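Long-range contacts in phosphoribosylformylglycinamidine synthase 2 (Thermus thermophilus, PDB 3VIU), which belongs to the PurM-like AIR synthase-related family, carries two pairs of N- and C-terminal domains in one chain, and holds ADP and magnesium in this crystal: residues I106-M111 with E303-M308; G149-V154 with D234-K239; R195-A200 with R307-P312. One frame throughout, in Å; residues are numbered along the deposited sequence.

Interaction 1 (I106-M111 with E303-M308); sequences ILRDIM and ESQERM. With ADP (adenosine-5'-diphosphate), chain B.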
loop_
_atom_site.group_PDB
_atom_site.type_symbol
_atom_site.label_atom_id
_atom_site.label_comp_id
_atom_site.label_asym_id
_atom_site.label_seq_id
_atom_site.Cartn_x
_atom_site.Cartn_y
_atom_site.Cartn_z
ATOM N N ILE A 106 -0.036 -1.053 11.077
ATOM C CA ILE A 106 -0.302 0.048 10.155
ATOM C C ILE A 106 -1.305 1.024 10.785
ATOM O O ILE A 106 -1.198 2.241 10.619
ATOM C CB ILE A 106 -0.845 -0.482 8.781
ATOM C CG1 ILE A 106 -0.785 0.621 7.731
ATOM C CG2 ILE A 106 -2.283 -0.963 8.909
ATOM C CD1 ILE A 106 0.615 1.005 7.345
ATOM N N LEU A 107 -2.263 0.478 11.525
ATOM C CA LEU A 107 -3.290 1.277 12.190
ATOM C C LEU A 107 -2.676 2.220 13.218
ATOM O O LEU A 107 -3.089 3.378 13.340
ATOM C CB LEU A 107 -4.291 0.356 12.885
ATOM C CG LEU A 107 -5.714 0.193 12.345
ATOM C CD1 LEU A 107 -5.771 0.423 10.850
ATOM C CD2 LEU A 107 -6.204 -1.213 12.717
ATOM N N ARG A 108 -1.692 1.717 13.958
ATOM C CA ARG A 108 -1.029 2.515 14.975
ATOM C C ARG A 108 -0.193 3.643 14.371
ATOM O O ARG A 108 -0.126 4.732 14.938
ATOM C CB ARG A 108 -0.168 1.617 15.874
ATOM C CG ARG A 108 -0.998 0.725 16.797
ATOM C CD ARG A 108 -0.142 0.092 17.878
ATOM N NE ARG A 108 0.712 -0.970 17.364
ATOM C CZ ARG A 108 0.280 -2.189 17.048
ATOM N NH1 ARG A 108 1.136 -3.091 16.583
ATOM N NH2 ARG A 108 -1.001 -2.509 17.206
ATOM N N ASP A 109 0.431 3.391 13.220
ATOM C CA ASP A 109 1.228 4.424 12.563
ATOM C C ASP A 109 0.341 5.597 12.164
ATOM O O ASP A 109 0.737 6.752 12.272
ATOM C CB ASP A 109 1.906 3.889 11.299
ATOM C CG ASP A 109 3.066 2.971 11.598
ATOM O OD1 ASP A 109 3.834 3.265 12.538
ATOM O OD2 ASP A 109 3.221 1.963 10.879
ATOM N N ILE A 110 -0.857 5.288 11.686
ATOM C CA ILE A 110 -1.801 6.308 11.264
ATOM C C ILE A 110 -2.361 7.047 12.479
ATOM O O ILE A 110 -2.545 8.261 12.442
ATOM C CB ILE A 110 -2.951 5.672 10.466
ATOM C CG1 ILE A 110 -2.384 4.959 9.229
ATOM C CG2 ILE A 110 -3.994 6.716 10.118
ATOM C CD1 ILE A 110 -1.419 5.780 8.421
HETATM N N MSE A 111 -2.627 6.312 13.555
HETATM C CA MSE A 111 -3.147 6.906 14.786
HETATM C C MSE A 111 -2.153 7.875 15.397
HETATM O O MSE A 111 -2.541 8.913 15.932
HETATM C CB MSE A 111 -3.399 5.854 15.856
HETATM C CG MSE A 111 -4.517 4.881 15.637
HETATM SE SE MSE A 111 -4.422 3.646 17.137
HETATM C CE MSE A 111 -4.116 1.996 16.174
ATOM N N GLU A 303 8.328 -6.976 21.060
ATOM C CA GLU A 303 7.529 -6.298 20.053
ATOM C C GLU A 303 6.070 -6.634 20.305
ATOM O O GLU A 303 5.314 -6.889 19.371
ATOM C CB GLU A 303 7.959 -6.738 18.653
ATOM C CG GLU A 303 9.405 -6.372 18.352
ATOM C CD GLU A 303 9.874 -6.833 16.985
ATOM O OE1 GLU A 303 11.034 -6.520 16.625
ATOM O OE2 GLU A 303 9.087 -7.503 16.278
ATOM N N SER A 304 5.685 -6.646 21.579
ATOM C CA SER A 304 4.307 -6.950 21.950
ATOM C C SER A 304 3.383 -5.943 21.283
ATOM O O SER A 304 3.718 -4.768 21.181
ATOM C CB SER A 304 4.142 -6.902 23.468
ATOM O OG SER A 304 4.932 -7.906 24.084
ATOM N N GLN A 305 2.229 -6.418 20.827
ATOM C CA GLN A 305 1.248 -5.587 20.136
ATOM C C GLN A 305 0.518 -4.587 21.021
ATOM O O GLN A 305 0.587 -4.651 22.252
ATOM C CB GLN A 305 0.209 -6.466 19.436
ATOM C CG GLN A 305 0.782 -7.469 18.452
ATOM C CD GLN A 305 1.475 -6.808 17.283
ATOM O OE1 GLN A 305 0.898 -5.970 16.596
ATOM N NE2 GLN A 305 2.721 -7.189 17.048
ATOM N N GLU A 306 -0.198 -3.683 20.356
ATOM C CA GLU A 306 -0.977 -2.613 20.978
ATOM C C GLU A 306 -0.313 -1.862 22.127
ATOM O O GLU A 306 -0.883 -1.736 23.214
ATOM C CB GLU A 306 -2.362 -3.113 21.426
ATOM C CG GLU A 306 -2.502 -4.603 21.587
ATOM C CD GLU A 306 -2.781 -5.331 20.279
ATOM O OE1 GLU A 306 -2.679 -6.573 20.286
ATOM O OE2 GLU A 306 -3.106 -4.682 19.259
ATOM N N ARG A 307 0.893 -1.361 21.877
ATOM C CA ARG A 307 1.621 -0.575 22.868
ATOM C C ARG A 307 1.832 0.808 22.260
ATOM O O ARG A 307 2.067 0.936 21.055
ATOM C CB ARG A 307 2.958 -1.227 23.218
ATOM C CG ARG A 307 2.832 -2.409 24.162
ATOM C CD ARG A 307 4.203 -2.904 24.549
ATOM N NE ARG A 307 4.979 -3.264 23.366
ATOM C CZ ARG A 307 6.287 -3.501 23.372
ATOM N NH1 ARG A 307 6.977 -3.414 24.504
ATOM N NH2 ARG A 307 6.905 -3.814 22.243
HETATM N N MSE A 308 1.749 1.837 23.095
HETATM C CA MSE A 308 1.868 3.205 22.615
HETATM C C MSE A 308 2.679 4.108 23.550
HETATM O O MSE A 308 2.563 4.027 24.774
HETATM C CB MSE A 308 0.455 3.782 22.447
HETATM C CG MSE A 308 0.333 4.935 21.472
HETATM SE SE MSE A 308 0.357 4.321 19.623
HETATM C CE MSE A 308 -1.557 4.259 19.285
HETATM P PB ADP B . 7.496 1.845 11.108
HETATM O O1B ADP B . 8.562 0.895 11.532
HETATM O O2B ADP B . 6.397 1.055 10.235
HETATM O O3B ADP B . 6.788 2.508 12.488
HETATM P PA ADP B . 9.517 2.623 9.448
HETATM O O1A ADP B . 10.675 2.886 10.345
HETATM O O2A ADP B . 9.496 1.048 9.069
HETATM O O3A ADP B . 8.126 3.060 10.205
HETATM O "O5'" ADP B . 9.625 3.461 8.049
HETATM C "C5'" ADP B . 10.753 4.355 8.108
HETATM C "C4'" ADP B . 10.429 5.782 7.575
HETATM O "O4'" ADP B . 10.917 5.952 6.205
HETATM C "C3'" ADP B . 8.916 6.118 7.521
HETATM O "O3'" ADP B . 8.726 7.516 7.774
HETATM C "C2'" ADP B . 8.517 5.713 6.102
HETATM O "O2'" ADP B . 7.350 6.403 5.648
HETATM C "C1'" ADP B . 9.771 6.036 5.286
HETATM N N9 ADP B . 9.938 5.108 4.159
HETATM C C8 ADP B . 10.384 3.818 4.227
HETATM N N7 ADP B . 10.413 3.282 3.041
HETATM C C5 ADP B . 9.989 4.185 2.133
HETATM C C6 ADP B . 9.808 4.184 0.725
HETATM N N6 ADP B . 10.097 3.055 -0.020
HETATM N N1 ADP B . 9.350 5.307 0.129
HETATM C C2 ADP B . 9.064 6.413 0.833
HETATM N N3 ADP B . 9.221 6.454 2.158
HETATM C C4 ADP B . 9.674 5.379 2.838
HETATM O O HOH W 1 -1.680 -5.648 16.421
#
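Arg-108 reaches out of helix 95-112, in the first PurM-like N-terminal domain, to Gln-305 and Glu-306 in the loop that leads into strand 307-312 of the C-terminal domain, a contact of a helix with a loop and the strand start that spans the two halves of the pair. The hydrogen bond is Arg-108 NH1 to Gln-305 OE1 at 2.9 Å; the donor stands above the plane of the amide, 48° out of it. The arginine chain is extended as far as CD and then bends at chi3 (-73°), which turns the guanidinium over the backbone of 305-306, with Glu-306 N over one face. The electrostatic part is looser: the salt bridge from Arg-108 NH2 to Glu-306 OE2 is long, 3.7 Å, and the two planes stand nearly perpendicular. Glu-306 has another partner in Tyr-148 OH, which bonds OE2. A water at the guanidinium edge joins the three side chains, short to Gln-305 OE1 (2.6 Å) and weak to Arg-108 NH2 and Glu-306 OE2. One turn along the helix, the apolar part is a pair of selenomethionines that helix 235-250 also touches, through Met-242 and Leu-241. Asp-109, the next residue after Arg-108, faces the ADP pocket instead, with OD1 3.0 Å from O3B of ADP. In the selenomethionine pair, Met-111 SE lies 3.6 Å from the terminal methyl CE of Met-308.

Interaction 2 (G149-V154 with D234-K239); sequences GNAIGV and DPFLGK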
loop_
_atom_site.group_PDB
_atom_site.type_symbol
_atom_site.label_atom_id
_atom_site.label_comp_id
_atom_site.label_asym_id
_atom_site.label_seq_id
_atom_site.Cartn_x
_atom_site.Cartn_y
_atom_site.Cartn_z
ATOM N N GLY A 149 -9.558 -6.003 11.588
ATOM C CA GLY A 149 -10.338 -4.893 11.073
ATOM C C GLY A 149 -11.787 -4.874 11.505
ATOM O O GLY A 149 -12.307 -3.826 11.880
ATOM N N ASN A 150 -12.452 -6.020 11.450
ATOM C CA ASN A 150 -13.848 -6.079 11.854
ATOM C C ASN A 150 -13.998 -5.822 13.345
ATOM O O ASN A 150 -14.981 -5.222 13.783
ATOM C CB ASN A 150 -14.452 -7.434 11.495
ATOM C CG ASN A 150 -14.675 -7.594 9.994
ATOM O OD1 ASN A 150 -15.092 -8.656 9.537
ATOM N ND2 ASN A 150 -14.402 -6.536 9.227
ATOM N N ALA A 151 -13.018 -6.268 14.122
ATOM C CA ALA A 151 -13.060 -6.073 15.560
ATOM C C ALA A 151 -12.734 -4.636 15.963
ATOM O O ALA A 151 -13.309 -4.123 16.923
ATOM C CB ALA A 151 -12.107 -7.032 16.247
ATOM N N ILE A 152 -11.831 -3.975 15.240
ATOM C CA ILE A 152 -11.470 -2.611 15.609
ATOM C C ILE A 152 -12.352 -1.534 14.992
ATOM O O ILE A 152 -12.250 -0.373 15.356
ATOM C CB ILE A 152 -9.973 -2.303 15.303
ATOM C CG1 ILE A 152 -9.513 -1.119 16.165
ATOM C CG2 ILE A 152 -9.779 -1.970 13.829
ATOM C CD1 ILE A 152 -8.012 -1.045 16.369
ATOM N N GLY A 153 -13.220 -1.921 14.061
ATOM C CA GLY A 153 -14.121 -0.955 13.450
ATOM C C GLY A 153 -13.623 -0.191 12.237
ATOM O O GLY A 153 -14.169 0.858 11.907
ATOM N N VAL A 154 -12.582 -0.692 11.580
ATOM C CA VAL A 154 -12.055 -0.034 10.395
ATOM C C VAL A 154 -12.239 -0.977 9.217
ATOM O O VAL A 154 -11.716 -2.090 9.213
ATOM C CB VAL A 154 -10.565 0.305 10.552
ATOM C CG1 VAL A 154 -10.048 0.969 9.287
ATOM C CG2 VAL A 154 -10.372 1.230 11.750
ATOM N N ASP A 234 -4.480 -8.068 19.725
ATOM C CA ASP A 234 -5.771 -7.899 20.393
ATOM C C ASP A 234 -6.435 -6.615 19.908
ATOM O O ASP A 234 -6.175 -5.534 20.431
ATOM C CB ASP A 234 -5.578 -7.844 21.913
ATOM C CG ASP A 234 -6.879 -7.622 22.663
ATOM O OD1 ASP A 234 -6.840 -7.568 23.907
ATOM O OD2 ASP A 234 -7.940 -7.498 22.016
ATOM N N PRO A 235 -7.315 -6.725 18.902
ATOM C CA PRO A 235 -8.039 -5.592 18.309
ATOM C C PRO A 235 -9.029 -4.929 19.258
ATOM O O PRO A 235 -9.305 -3.727 19.160
ATOM C CB PRO A 235 -8.731 -6.225 17.112
ATOM C CG PRO A 235 -9.044 -7.600 17.621
ATOM C CD PRO A 235 -7.744 -7.997 18.294
ATOM N N PHE A 236 -9.568 -5.716 20.175
ATOM C CA PHE A 236 -10.515 -5.192 21.141
ATOM C C PHE A 236 -9.830 -4.131 21.992
ATOM O O PHE A 236 -10.404 -3.072 22.252
ATOM C CB PHE A 236 -11.059 -6.347 21.973
ATOM C CG PHE A 236 -11.788 -7.364 21.143
ATOM C CD1 PHE A 236 -13.047 -7.078 20.627
ATOM C CD2 PHE A 236 -11.177 -8.568 20.800
ATOM C CE1 PHE A 236 -13.684 -7.974 19.776
ATOM C CE2 PHE A 236 -11.806 -9.472 19.947
ATOM C CZ PHE A 236 -13.057 -9.176 19.433
ATOM N N LEU A 237 -8.594 -4.414 22.401
ATOM C CA LEU A 237 -7.804 -3.471 23.182
ATOM C C LEU A 237 -7.334 -2.373 22.235
ATOM O O LEU A 237 -7.117 -1.227 22.639
ATOM C CB LEU A 237 -6.598 -4.177 23.799
ATOM C CG LEU A 237 -5.532 -3.280 24.433
ATOM C CD1 LEU A 237 -6.149 -2.421 25.522
ATOM C CD2 LEU A 237 -4.412 -4.150 24.990
ATOM N N GLY A 238 -7.192 -2.735 20.963
ATOM C CA GLY A 238 -6.757 -1.778 19.964
ATOM C C GLY A 238 -7.744 -0.638 19.830
ATOM O O GLY A 238 -7.350 0.522 19.706
ATOM N N LYS A 239 -9.033 -0.972 19.856
ATOM C CA LYS A 239 -10.101 0.022 19.751
ATOM C C LYS A 239 -9.976 1.024 20.901
ATOM O O LYS A 239 -10.053 2.236 20.698
ATOM C CB LYS A 239 -11.465 -0.674 19.805
ATOM C CG LYS A 239 -12.671 0.262 19.800
ATOM C CD LYS A 239 -12.843 0.989 18.472
ATOM C CE LYS A 239 -14.024 1.965 18.528
ATOM N NZ LYS A 239 -14.198 2.777 17.283
#
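Ala-151 and Ile-152 press the C-terminal end of helix 132-152 against Pro-235 and Gly-238 in the first turn of helix 235-250, a helix-to-helix contact between the N- and C-terminal domains of a PurM-like pair. The tight part is apolar. Ala-151 CB sits against the CB and CG carbons of Pro-235, 3.4 Å from Pro-235 CG. Ile-152 turns CG1 anti to its own backbone N (chi1 -158°) and stays extended at chi2, which carries CD1 across the start of the second helix to 3.5 Å from Gly-238 C. Gly-238, having no side chain, lets that methyl come close against the helix backbone. Further along, Ile-152 CG1 packs beside the backbone of Lys-239. Pro-235 is also covered by Phe-147 and Tyr-148 of helix 132-152; Ile-152, Pro-235 and Gly-238 are buried here, Ala-151 only partly.

The looser side is formed by Phe-236, which is exposed, and Lys-239, which is partly so. The phenyl ring takes Ala-151 CB over one face in a CH-pi contact, 4.2 Å from the methyl carbon to the centroid of the Phe-236 ring and displaced toward the rim. Lys-239 bends at chi2 (68°) and lays its aliphatic chain alongside the end of the first helix, while its NZ makes a salt bridge to Glu-243 one turn on. Helix 132-152 gives way at Gly-153, whose phi is positive, and just before it the carbonyl oxygen Ile-152 O lies 3.5 Å from Lys-239 CD.

Interaction 3 (R195-A200 with R307-P312); sequences RPIYYA and RMVLVP
Ile-197 and Val-309 meet at the apolar centre, where the methyls Ile-197 CG2 and Val-309 CG1 approach to 3.3 Å. The other branch of the isoleucine, bent at chi2 (-57°), runs side by side with Val-311, its CD1 3.7 Å from Val-311 CG2. On the other face of the sheet Tyr-198 stands at about a right angle to Pro-312, ring carbon CD1 being 3.6 Å from Pro-312 CD, and farther along Ala-200 CB meets Leu-310 CD1. Between these two layers runs the antiparallel pairing of strands 196-201 and 307-312. Tyr-198 with Leu-310 and Ala-200 with Met-308 are hydrogen-bonded pairs, each joined by two backbone bonds; Tyr-199 and Val-309 between them form a non-hydrogen-bonded pair. Toward one end the Tyr-199 hydroxyl oxygen OH rests 3.4 Å from Arg-307 CD, while the hydroxyl itself is held by Ala-202 and Thr-204. At the polar edge Arg-195, bent at chi2 and chi3, folds back and grips one carbonyl side-on: NE (3.3 Å) and NH2 (2.9 Å) both donate to Pro-312 O, which lies close to the guanidinium plane. Pro-196 CD covers one face of that group, and NH2 also forms a salt bridge to Glu-317. The two strands lie inside the seven-stranded mixed sheet of the C-terminal domain, between strand 254-259 beside 307-312 and strand 331-338 beside 196-201, and helix 317-326 covers the face of Tyr-198, Ala-200, Leu-310 and Pro-312 through Glu-317, Leu-320 and Phe-324.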
loop_
_atom_site.group_PDB
_atom_site.type_symbol
_atom_site.label_atom_id
_atom_site.label_comp_id
_atom_site.label_asym_id
_atom_site.label_seq_id
_atom_site.Cartn_x
_atom_site.Cartn_y
_atom_site.Cartn_z
ATOM N N ARG A 195 10.476 16.521 29.802
ATOM C CA ARG A 195 9.141 15.941 29.761
ATOM C C ARG A 195 9.132 14.462 30.115
ATOM O O ARG A 195 10.096 13.743 29.867
ATOM C CB ARG A 195 8.551 16.100 28.359
ATOM C CG ARG A 195 8.668 17.497 27.788
ATOM C CD ARG A 195 7.964 18.485 28.692
ATOM N NE ARG A 195 6.596 18.054 28.928
ATOM C CZ ARG A 195 6.001 18.094 30.110
ATOM N NH1 ARG A 195 6.656 18.551 31.163
ATOM N NH2 ARG A 195 4.757 17.660 30.238
ATOM N N PRO A 196 8.048 13.993 30.735
ATOM C CA PRO A 196 7.991 12.572 31.070
ATOM C C PRO A 196 7.424 11.873 29.828
ATOM O O PRO A 196 6.772 12.514 29.000
ATOM C CB PRO A 196 7.025 12.541 32.244
ATOM C CG PRO A 196 6.065 13.633 31.895
ATOM C CD PRO A 196 6.997 14.741 31.445
ATOM N N ILE A 197 7.679 10.579 29.683
ATOM C CA ILE A 197 7.172 9.830 28.532
ATOM C C ILE A 197 6.229 8.738 29.037
ATOM O O ILE A 197 6.638 7.862 29.808
ATOM C CB ILE A 197 8.313 9.145 27.750
ATOM C CG1 ILE A 197 9.477 10.117 27.542
ATOM C CG2 ILE A 197 7.784 8.625 26.432
ATOM C CD1 ILE A 197 9.102 11.374 26.830
ATOM N N TYR A 198 4.973 8.784 28.603
ATOM C CA TYR A 198 4.001 7.792 29.041
ATOM C C TYR A 198 3.900 6.560 28.150
ATOM O O TYR A 198 4.176 6.606 26.949
ATOM C CB TYR A 198 2.623 8.434 29.201
ATOM C CG TYR A 198 2.477 9.253 30.461
ATOM C CD1 TYR A 198 3.254 10.393 30.674
ATOM C CD2 TYR A 198 1.546 8.903 31.435
ATOM C CE1 TYR A 198 3.102 11.165 31.822
ATOM C CE2 TYR A 198 1.384 9.667 32.586
ATOM C CZ TYR A 198 2.163 10.798 32.774
ATOM O OH TYR A 198 1.991 11.562 33.910
ATOM N N TYR A 199 3.498 5.460 28.778
ATOM C CA TYR A 199 3.334 4.161 28.143
ATOM C C TYR A 199 1.892 3.743 28.373
ATOM O O TYR A 199 1.412 3.781 29.509
ATOM C CB TYR A 199 4.286 3.161 28.810
ATOM C CG TYR A 199 4.079 1.690 28.494
ATOM C CD1 TYR A 199 2.870 1.051 28.758
ATOM C CD2 TYR A 199 5.127 0.921 27.995
ATOM C CE1 TYR A 199 2.715 -0.322 28.534
ATOM C CE2 TYR A 199 4.986 -0.443 27.768
ATOM C CZ TYR A 199 3.782 -1.061 28.039
ATOM O OH TYR A 199 3.653 -2.420 27.818
ATOM N N ALA A 200 1.210 3.343 27.303
ATOM C CA ALA A 200 -0.178 2.903 27.397
ATOM C C ALA A 200 -0.439 1.711 26.486
ATOM O O ALA A 200 0.230 1.540 25.476
ATOM C CB ALA A 200 -1.104 4.038 27.034
ATOM N N ARG A 307 0.893 -1.361 21.877
ATOM C CA ARG A 307 1.621 -0.575 22.868
ATOM C C ARG A 307 1.832 0.808 22.260
ATOM O O ARG A 307 2.067 0.936 21.055
ATOM C CB ARG A 307 2.958 -1.227 23.218
ATOM C CG ARG A 307 2.832 -2.409 24.162
ATOM C CD ARG A 307 4.203 -2.904 24.549
ATOM N NE ARG A 307 4.979 -3.264 23.366
ATOM C CZ ARG A 307 6.287 -3.501 23.372
ATOM N NH1 ARG A 307 6.977 -3.414 24.504
ATOM N NH2 ARG A 307 6.905 -3.814 22.243
HETATM N N MSE A 308 1.749 1.837 23.095
HETATM C CA MSE A 308 1.868 3.205 22.615
HETATM C C MSE A 308 2.679 4.108 23.550
HETATM O O MSE A 308 2.563 4.027 24.774
HETATM C CB MSE A 308 0.455 3.782 22.447
HETATM C CG MSE A 308 0.333 4.935 21.472
HETATM SE SE MSE A 308 0.357 4.321 19.623
HETATM C CE MSE A 308 -1.557 4.259 19.285
ATOM N N VAL A 309 3.493 4.975 22.957
ATOM C CA VAL A 309 4.302 5.931 23.703
ATOM C C VAL A 309 3.677 7.323 23.529
ATOM O O VAL A 309 3.358 7.720 22.407
ATOM C CB VAL A 309 5.754 5.963 23.165
ATOM C CG1 VAL A 309 6.496 7.158 23.724
ATOM C CG2 VAL A 309 6.475 4.683 23.553
ATOM N N LEU A 310 3.484 8.053 24.627
ATOM C CA LEU A 310 2.909 9.396 24.538
ATOM C C LEU A 310 3.661 10.410 25.398
ATOM O O LEU A 310 4.078 10.108 26.515
ATOM C CB LEU A 310 1.427 9.383 24.927
ATOM C CG LEU A 310 0.526 8.424 24.145
ATOM C CD1 LEU A 310 0.570 7.064 24.803
ATOM C CD2 LEU A 310 -0.894 8.935 24.120
ATOM N N VAL A 311 3.827 11.615 24.862
ATOM C CA VAL A 311 4.534 12.691 25.549
ATOM C C VAL A 311 3.558 13.820 25.816
ATOM O O VAL A 311 3.217 14.585 24.912
ATOM C CB VAL A 311 5.687 13.253 24.678
ATOM C CG1 VAL A 311 6.456 14.322 25.443
ATOM C CG2 VAL A 311 6.614 12.125 24.246
ATOM N N PRO A 312 3.087 13.937 27.064
ATOM C CA PRO A 312 2.141 15.008 27.386
ATOM C C PRO A 312 2.816 16.372 27.390
ATOM O O PRO A 312 3.993 16.493 27.748
ATOM C CB PRO A 312 1.634 14.620 28.772
ATOM C CG PRO A 312 2.848 13.965 29.393
ATOM C CD PRO A 312 3.388 13.109 28.249
#

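How the interactions relate
From the N terminus the chain first passes residues 106-111, on helix 95-112, then 149-154, at the end of helix 132-152, both in the first N-terminal domain, and enters the C-terminal domain with strand 196-201. Helix 235-250 then returns to 149-154 and closes interaction 2. Strand 307-312 closes the two longer loops: interaction 1 where the chain enters it and interaction 3 along its length, the two sharing Arg-307 and Met-308. Interaction 2 thus lies wholly within the span of interaction 1 and crosses that of interaction 3. Interactions 1 and 2 join the two domains and touch through Leu-107 with Ile-152 and Glu-306 with Leu-237; interaction 3 joins two neighbouring strands inside the first C-terminal domain's sheet.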